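Local coordinates for protein ribose-5-phosphate isomerase RpiB (Thermotoga maritima, PDB 1O1X) that probably interconverts ribose 5-phosphate and ribulose 5-phosphate as an isomerase of the pentose phosphate pathway, at residues R91-A96 and N112-V117; K14-S19 and E42-Y47. All blocks are in the same frame, centred on the assembly; numbering follows the deposited sequence.

How the interactions relate
Both contacts belong to one five-stranded parallel sheet, ordered 40-43, 14-18, 72-75, 115-117, 95-97, and each joins an outermost strand of this chain to its inner neighbour. Interaction 2 comes first along the chain and is complete before interaction 1 begins. Each closes a beta-alpha-beta unit, through helix 24-36 in interaction 2 and helix 101-109 in interaction 1. Strand 72-75 separates them, bonded through its backbone to 14-18 on one side and 115-117 on the other; the contact centres lie 15 Å apart and the nearest atoms about 7 Å. Together they complete the two margins of the alpha/beta sheet, near residues predicted to bind the sugar phosphate.

Interaction 1: residues R91-A96 and N112-V117; sequences RGIRAA and NANILV
Asn112, just past helix 101-109, offers its carbonyl to Arg94, which holds Asn112 O along one guanidinium edge with both NE, at 3.2 Å, and NH2, at 3.0 Å. Both reach the oxygen from the same face of its peptide, while the oxygen lies near the guanidinium plane. A bend at chi3 (-60°) turns the arginine head onto this carbonyl; OD1 of Asn112 instead accepts from Arg108. Ala113 sets its CB 4.1 Å from Ala96 CB. Asn114 uses both ends of its amide on the loop before the strand: ND2 donates to Gly92 O (2.9 Å), nearly in the amide plane, and OD1 accepts from Arg94 N (172° at the hydrogen). Ile115 begins the parallel pairing of strands 95-97 and 115-117, neighbours in a beta-alpha-beta crossover through helix 101-109, its N joining Asn114 N on Arg94 O and its O taking Ala96 N, while its CD1 meets Ile93 CG2 at 3.8 Å. Val117 N bonds Ala96 O at 2.9 Å, and Val117 CG2 packs on Ala95 CB. The chemistry implies that the side chains of Arg94 and Asn114 extend the strand pairing into the loops, satisfying backbone polar groups before the regular bridges begin at Ala95 and Ile115.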
ATOM      1  N   ARG A  91     -11.337   5.351  25.972  1.00 11.87           N
ATOM      2  CA  ARG A  91     -11.685   6.742  25.716  1.00 13.35           C
ATOM      3  C   ARG A  91     -10.444   7.642  25.895  1.00 12.47           C
ATOM      4  O   ARG A  91      -9.600   7.437  26.781  1.00 12.23           O
ATOM      5  CB  ARG A  91     -12.857   7.194  26.615  1.00 15.46           C
ATOM      6  CG  ARG A  91     -14.232   6.552  26.205  1.00 20.15           C
ATOM      7  CD  ARG A  91     -15.389   6.887  27.172  1.00 23.52           C
ATOM      8  NE  ARG A  91     -15.793   8.294  27.124  1.00 28.84           N
ATOM      9  CZ  ARG A  91     -15.363   9.251  27.964  1.00 33.05           C
ATOM     10  NH1 ARG A  91     -14.496   8.983  28.944  1.00 35.54           N
ATOM     11  NH2 ARG A  91     -15.793  10.494  27.815  1.00 30.67           N
ATOM     12  N   GLY A  92     -10.294   8.589  24.991  1.00 12.13           N
ATOM     13  CA  GLY A  92      -9.139   9.456  24.980  1.00 12.46           C
ATOM     14  C   GLY A  92      -8.009   8.982  24.110  1.00 12.41           C
ATOM     15  O   GLY A  92      -7.054   9.728  23.929  1.00 12.65           O
ATOM     16  N   ILE A  93      -8.065   7.738  23.631  1.00 11.34           N
ATOM     17  CA  ILE A  93      -7.021   7.188  22.784  1.00 11.14           C
ATOM     18  C   ILE A  93      -7.479   7.206  21.356  1.00 11.32           C
ATOM     19  O   ILE A  93      -8.591   6.777  21.044  1.00 10.84           O
ATOM     20  CB  ILE A  93      -6.667   5.720  23.210  1.00 11.37           C
ATOM     21  CG1 ILE A  93      -6.150   5.694  24.651  1.00 12.55           C
ATOM     22  CG2 ILE A  93      -5.701   5.061  22.193  1.00 11.23           C
ATOM     23  CD1 ILE A  93      -4.820   6.456  24.898  1.00 14.40           C
ATOM     24  N   ARG A  94      -6.630   7.729  20.477  1.00 11.46           N
ATOM     25  CA  ARG A  94      -6.888   7.721  19.034  1.00 10.42           C
ATOM     26  C   ARG A  94      -5.649   7.108  18.374  1.00 10.84           C
ATOM     27  O   ARG A  94      -4.655   7.767  18.119  1.00  9.70           O
ATOM     28  CB  ARG A  94      -7.222   9.128  18.577  1.00 11.64           C
ATOM     29  CG  ARG A  94      -8.569   9.645  19.127  1.00 11.80           C
ATOM     30  CD  ARG A  94      -8.933  11.069  18.706  1.00 12.31           C
ATOM     31  NE  ARG A  94      -7.904  11.965  19.180  1.00 11.75           N
ATOM     32  CZ  ARG A  94      -7.778  12.418  20.419  1.00 12.70           C
ATOM     33  NH1 ARG A  94      -8.663  12.152  21.349  1.00 11.63           N
ATOM     34  NH2 ARG A  94      -6.707  13.128  20.729  1.00 13.48           N
ATOM     35  N   ALA A  95      -5.712   5.783  18.193  1.00 11.02           N
ATOM     36  CA  ALA A  95      -4.635   4.993  17.660  1.00 10.56           C
ATOM     37  C   ALA A  95      -4.855   4.740  16.178  1.00 11.02           C
ATOM     38  O   ALA A  95      -5.885   4.141  15.767  1.00 10.76           O
ATOM     39  CB  ALA A  95      -4.528   3.676  18.427  1.00 10.35           C
ATOM     40  N   ALA A  96      -3.882   5.161  15.364  1.00 11.25           N
ATOM     41  CA  ALA A  96      -4.025   5.177  13.909  1.00 11.83           C
ATOM     42  C   ALA A  96      -3.027   4.230  13.237  1.00 11.94           C
ATOM     43  O   ALA A  96      -1.818   4.452  13.279  1.00 11.88           O
ATOM     44  CB  ALA A  96      -3.818   6.595  13.364  1.00 12.57           C
ATOM     45  N   ASN A 112      -6.313  13.969  15.240  1.00 12.06           N
ATOM     46  CA  ASN A 112      -5.475  14.321  16.403  1.00 10.96           C
ATOM     47  C   ASN A 112      -4.971  13.045  17.077  1.00 11.01           C
ATOM     48  O   ASN A 112      -5.021  12.889  18.293  1.00 11.04           O
ATOM     49  CB  ASN A 112      -6.264  15.178  17.423  1.00 11.65           C
ATOM     50  CG  ASN A 112      -5.366  15.882  18.413  1.00 13.49           C
ATOM     51  OD1 ASN A 112      -4.152  15.964  18.179  1.00 13.76           O
ATOM     52  ND2 ASN A 112      -5.941  16.415  19.514  1.00 10.05           N
ATOM     53  N   ALA A 113      -4.452  12.123  16.277  1.00 11.04           N
ATOM     54  CA  ALA A 113      -4.073  10.824  16.777  1.00 11.09           C
ATOM     55  C   ALA A 113      -2.961  10.954  17.802  1.00 10.97           C
ATOM     56  O   ALA A 113      -2.021  11.752  17.642  1.00 11.73           O
ATOM     57  CB  ALA A 113      -3.673   9.950  15.649  1.00 10.97           C
ATOM     58  N   ASN A 114      -3.050  10.151  18.860  1.00 11.96           N
ATOM     59  CA  ASN A 114      -2.020  10.174  19.895  1.00 11.39           C
ATOM     60  C   ASN A 114      -1.229   8.872  19.989  1.00 11.90           C
ATOM     61  O   ASN A 114      -0.237   8.804  20.676  1.00 10.96           O
ATOM     62  CB  ASN A 114      -2.586  10.655  21.238  1.00 12.32           C
ATOM     63  CG  ASN A 114      -3.810   9.883  21.708  1.00 12.04           C
ATOM     64  OD1 ASN A 114      -4.073   8.778  21.257  1.00  9.55           O
ATOM     65  ND2 ASN A 114      -4.514  10.448  22.687  1.00 11.03           N
ATOM     66  N   ILE A 115      -1.641   7.873  19.223  1.00 11.62           N
ATOM     67  CA  ILE A 115      -0.882   6.640  19.055  1.00 11.25           C
ATOM     68  C   ILE A 115      -0.791   6.281  17.592  1.00 11.26           C
ATOM     69  O   ILE A 115      -1.790   6.257  16.878  1.00 11.89           O
ATOM     70  CB  ILE A 115      -1.473   5.429  19.864  1.00 10.94           C
ATOM     71  CG1 ILE A 115      -1.457   5.704  21.371  1.00 11.24           C
ATOM     72  CG2 ILE A 115      -0.699   4.165  19.557  1.00 11.50           C
ATOM     73  CD1 ILE A 115      -1.892   4.534  22.220  1.00 12.32           C
ATOM     74  N   LEU A 116       0.433   6.026  17.159  1.00 10.61           N
ATOM     75  CA  LEU A 116       0.739   5.539  15.826  1.00 10.67           C
ATOM     76  C   LEU A 116       0.852   4.011  15.894  1.00 10.59           C
ATOM     77  O   LEU A 116       1.582   3.481  16.703  1.00 10.38           O
ATOM     78  CB  LEU A 116       2.049   6.136  15.313  1.00 10.53           C
ATOM     79  CG  LEU A 116       2.683   5.496  14.067  1.00 10.03           C
ATOM     80  CD1 LEU A 116       1.747   5.694  12.907  1.00 10.88           C
ATOM     81  CD2 LEU A 116       4.038   6.090  13.786  1.00 11.23           C
ATOM     82  N   VAL A 117       0.140   3.325  15.024  1.00 10.23           N
ATOM     83  CA  VAL A 117       0.244   1.891  14.955  1.00 10.80           C
ATOM     84  C   VAL A 117       0.903   1.513  13.628  1.00 11.03           C
ATOM     85  O   VAL A 117       0.476   1.969  12.545  1.00 11.38           O
ATOM     86  CB  VAL A 117      -1.167   1.206  15.088  1.00  9.82           C
ATOM     87  CG1 VAL A 117      -1.051  -0.307  14.943  1.00  9.74           C
ATOM     88  CG2 VAL A 117      -1.858   1.601  16.391  1.00 12.30           C
TER

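Interaction 2: residues K14-S19 and E42-Y47; sequences KIAIAS and EDHGTY
Ser19 pairs with a backbone that passes through a cis peptide, between Gly45 and Thr46. Ser19 N donates to Gly45 O, and Thr46 N returns a bond to Ser19 O at 2.9 Å, so paired backbone bonds continue past the last bridge. Ahead of this turn, Asp43 OD1 accepts from Gly45 N at 2.9 Å, an Asx turn, while OD2 forms salt bridges with Lys31 and Lys27. The Tyr47 ring folds back with one face over Gly45 CA, its OH bonded to Asp43 O.

Regular parallel pairing precedes the turn: Glu42 N to Ile15 O (2.8 Å), Ile17 N to Glu42 O and His44 N to Ile17 O. Ala16 CB lies at the rim of the His44 imidazole, 3.8 Å from NE2, and Ala18 CB sits beside His44 CB. On the other side of the sheet, Ile17 CG2 meets Asp43 CB at 4.1 Å.

At the start of the pairing, Lys14 runs out extended, CG anti to the backbone N (chi1 -176°), and brings NZ within 2.7 Å of Glu42 OE2. NZ meets OE2 from above the carboxylate plane, in a salt bridge, and Glu40 is a second acidic partner of NZ. With an alanine here in place of Glu42 the carboxylate is gone, and the ammonium of Lys14 would probably be held by Glu40 alone of these two acids and be freer to turn.

Helix 54-66 covers the face carrying Ala16, Ala18 and His44, and strand 72-75 flanks 14-18 on the edge away from 40-43; helix 24-36, which packs against Ile17 on the reverse, connects strands 14-18 and 40-43 as a beta-alpha-beta unit at one margin of the sheet.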
ATOM      1  N   LYS A  14       8.216  13.016  24.032  1.00 13.01           N
ATOM      2  CA  LYS A  14       8.427  11.735  24.725  1.00 12.41           C
ATOM      3  C   LYS A  14       7.506  10.664  24.122  1.00 12.43           C
ATOM      4  O   LYS A  14       6.278  10.849  24.063  1.00 11.34           O
ATOM      5  CB  LYS A  14       8.193  11.845  26.225  1.00 11.81           C
ATOM      6  CG  LYS A  14       8.510  10.507  26.987  1.00 13.55           C
ATOM      7  CD  LYS A  14       8.443  10.666  28.489  1.00 14.21           C
ATOM      8  CE  LYS A  14       8.634   9.373  29.296  1.00 13.80           C
ATOM      9  NZ  LYS A  14       9.156   9.769  30.681  1.00 17.78           N
ATOM     10  N   ILE A  15       8.107   9.542  23.713  1.00 11.62           N
ATOM     11  CA  ILE A  15       7.388   8.451  23.070  1.00 12.19           C
ATOM     12  C   ILE A  15       7.367   7.218  23.981  1.00 11.54           C
ATOM     13  O   ILE A  15       8.394   6.848  24.524  1.00 11.47           O
ATOM     14  CB  ILE A  15       8.102   8.060  21.757  1.00 13.38           C
ATOM     15  CG1 ILE A  15       8.230   9.268  20.797  1.00 16.98           C
ATOM     16  CG2 ILE A  15       7.438   6.846  21.103  1.00 14.68           C
ATOM     17  CD1 ILE A  15       7.044  10.049  20.449  1.00 18.11           C
ATOM     18  N   ALA A  16       6.191   6.612  24.133  1.00 10.87           N
ATOM     19  CA  ALA A  16       6.023   5.308  24.760  1.00 10.68           C
ATOM     20  C   ALA A  16       5.821   4.288  23.625  1.00 10.68           C
ATOM     21  O   ALA A  16       4.934   4.450  22.802  1.00 10.39           O
ATOM     22  CB  ALA A  16       4.834   5.318  25.637  1.00 11.24           C
ATOM     23  N   ILE A  17       6.646   3.254  23.572  1.00  9.81           N
ATOM     24  CA  ILE A  17       6.594   2.294  22.493  1.00  9.71           C
ATOM     25  C   ILE A  17       6.416   0.891  23.065  1.00 10.08           C
ATOM     26  O   ILE A  17       6.888   0.583  24.160  1.00 10.86           O
ATOM     27  CB  ILE A  17       7.846   2.417  21.596  1.00  9.91           C
ATOM     28  CG1 ILE A  17       7.731   1.579  20.314  1.00 11.48           C
ATOM     29  CG2 ILE A  17       9.151   2.023  22.360  1.00 10.69           C
ATOM     30  CD1 ILE A  17       8.746   1.996  19.233  1.00 11.59           C
ATOM     31  N   ALA A  18       5.730   0.054  22.303  1.00 10.10           N
ATOM     32  CA  ALA A  18       5.563  -1.345  22.636  1.00 10.46           C
ATOM     33  C   ALA A  18       5.190  -2.157  21.399  1.00 10.74           C
ATOM     34  O   ALA A  18       4.632  -1.645  20.435  1.00 12.60           O
ATOM     35  CB  ALA A  18       4.524  -1.532  23.725  1.00 10.23           C
ATOM     36  N   SER A  19       5.496  -3.439  21.471  1.00 11.41           N
ATOM     37  CA  SER A  19       5.155  -4.405  20.434  1.00 11.41           C
ATOM     38  C   SER A  19       4.936  -5.803  21.010  1.00 11.39           C
ATOM     39  O   SER A  19       5.373  -6.113  22.121  1.00 10.03           O
ATOM     40  CB  SER A  19       6.268  -4.475  19.411  1.00 11.59           C
ATOM     41  OG  SER A  19       7.378  -5.218  19.882  1.00 12.03           O
ATOM     42  N   GLU A  42      10.396   5.535  26.047  1.00 12.92           N
ATOM     43  CA  GLU A  42      10.159   4.507  27.045  1.00 14.24           C
ATOM     44  C   GLU A  42       9.691   3.238  26.352  1.00 12.82           C
ATOM     45  O   GLU A  42       8.639   3.209  25.702  1.00 11.50           O
ATOM     46  CB  GLU A  42       9.146   4.955  28.110  1.00 15.83           C
ATOM     47  CG  GLU A  42       9.860   5.681  29.244  1.00 24.24           C
ATOM     48  CD  GLU A  42       8.925   6.288  30.318  1.00 30.41           C
ATOM     49  OE1 GLU A  42       7.700   5.949  30.303  1.00 28.88           O
ATOM     50  OE2 GLU A  42       9.464   7.119  31.148  1.00 28.78           O
ATOM     51  N   ASP A  43      10.486   2.187  26.471  1.00 11.93           N
ATOM     52  CA  ASP A  43      10.163   0.911  25.809  1.00 11.80           C
ATOM     53  C   ASP A  43       9.490   0.014  26.827  1.00 10.99           C
ATOM     54  O   ASP A  43      10.137  -0.485  27.743  1.00 10.11           O
ATOM     55  CB  ASP A  43      11.458   0.302  25.285  1.00 11.99           C
ATOM     56  CG  ASP A  43      11.263  -1.029  24.548  1.00 13.51           C
ATOM     57  OD1 ASP A  43      10.121  -1.529  24.359  1.00 11.72           O
ATOM     58  OD2 ASP A  43      12.277  -1.621  24.140  1.00 15.34           O
ATOM     59  N   HIS A  44       8.192  -0.198  26.625  1.00 11.22           N
ATOM     60  CA  HIS A  44       7.360  -1.065  27.455  1.00 11.79           C
ATOM     61  C   HIS A  44       7.428  -2.554  27.068  1.00 11.30           C
ATOM     62  O   HIS A  44       6.761  -3.370  27.688  1.00 11.93           O
ATOM     63  CB  HIS A  44       5.921  -0.588  27.419  1.00 12.09           C
ATOM     64  CG  HIS A  44       5.726   0.760  28.012  1.00 13.11           C
ATOM     65  ND1 HIS A  44       5.426   0.952  29.344  1.00 16.03           N
ATOM     66  CD2 HIS A  44       5.799   1.991  27.455  1.00 15.10           C
ATOM     67  CE1 HIS A  44       5.316   2.248  29.579  1.00 17.06           C
ATOM     68  NE2 HIS A  44       5.546   2.900  28.451  1.00 15.17           N
ATOM     69  N   GLY A  45       8.283  -2.909  26.111  1.00 10.74           N
ATOM     70  CA  GLY A  45       8.447  -4.285  25.689  1.00 10.86           C
ATOM     71  C   GLY A  45       7.534  -4.610  24.519  1.00 11.57           C
ATOM     72  O   GLY A  45       6.890  -3.735  23.998  1.00 12.03           O
ATOM     73  N   THR A  46       7.457  -5.871  24.090  1.00 12.23           N
ATOM     74  CA  THR A  46       8.200  -6.977  24.664  1.00 12.44           C
ATOM     75  C   THR A  46       9.714  -6.893  24.384  1.00 12.68           C
ATOM     76  O   THR A  46      10.163  -6.067  23.572  1.00 11.77           O
ATOM     77  CB  THR A  46       7.558  -8.299  24.201  1.00 13.06           C
ATOM     78  OG1 THR A  46       8.143  -9.372  24.923  1.00 13.20           O
ATOM     79  CG2 THR A  46       7.822  -8.592  22.719  1.00 12.78           C
ATOM     80  N   TYR A  47      10.498  -7.721  25.085  1.00 13.08           N
ATOM     81  CA  TYR A  47      11.953  -7.574  25.099  1.00 13.84           C
ATOM     82  C   TYR A  47      12.666  -8.755  24.416  1.00 13.90           C
ATOM     83  O   TYR A  47      13.892  -8.846  24.438  1.00 15.16           O
ATOM     84  CB  TYR A  47      12.447  -7.370  26.538  1.00 13.72           C
ATOM     85  CG  TYR A  47      11.799  -6.161  27.191  1.00 14.08           C
ATOM     86  CD1 TYR A  47      12.073  -4.866  26.746  1.00 16.09           C
ATOM     87  CD2 TYR A  47      10.901  -6.294  28.240  1.00 14.53           C
ATOM     88  CE1 TYR A  47      11.475  -3.738  27.365  1.00 14.88           C
ATOM     89  CE2 TYR A  47      10.345  -5.177  28.858  1.00 14.72           C
ATOM     90  CZ  TYR A  47      10.619  -3.911  28.401  1.00 14.91           C
ATOM     91  OH  TYR A  47      10.016  -2.815  29.000  1.00 14.17           O
TER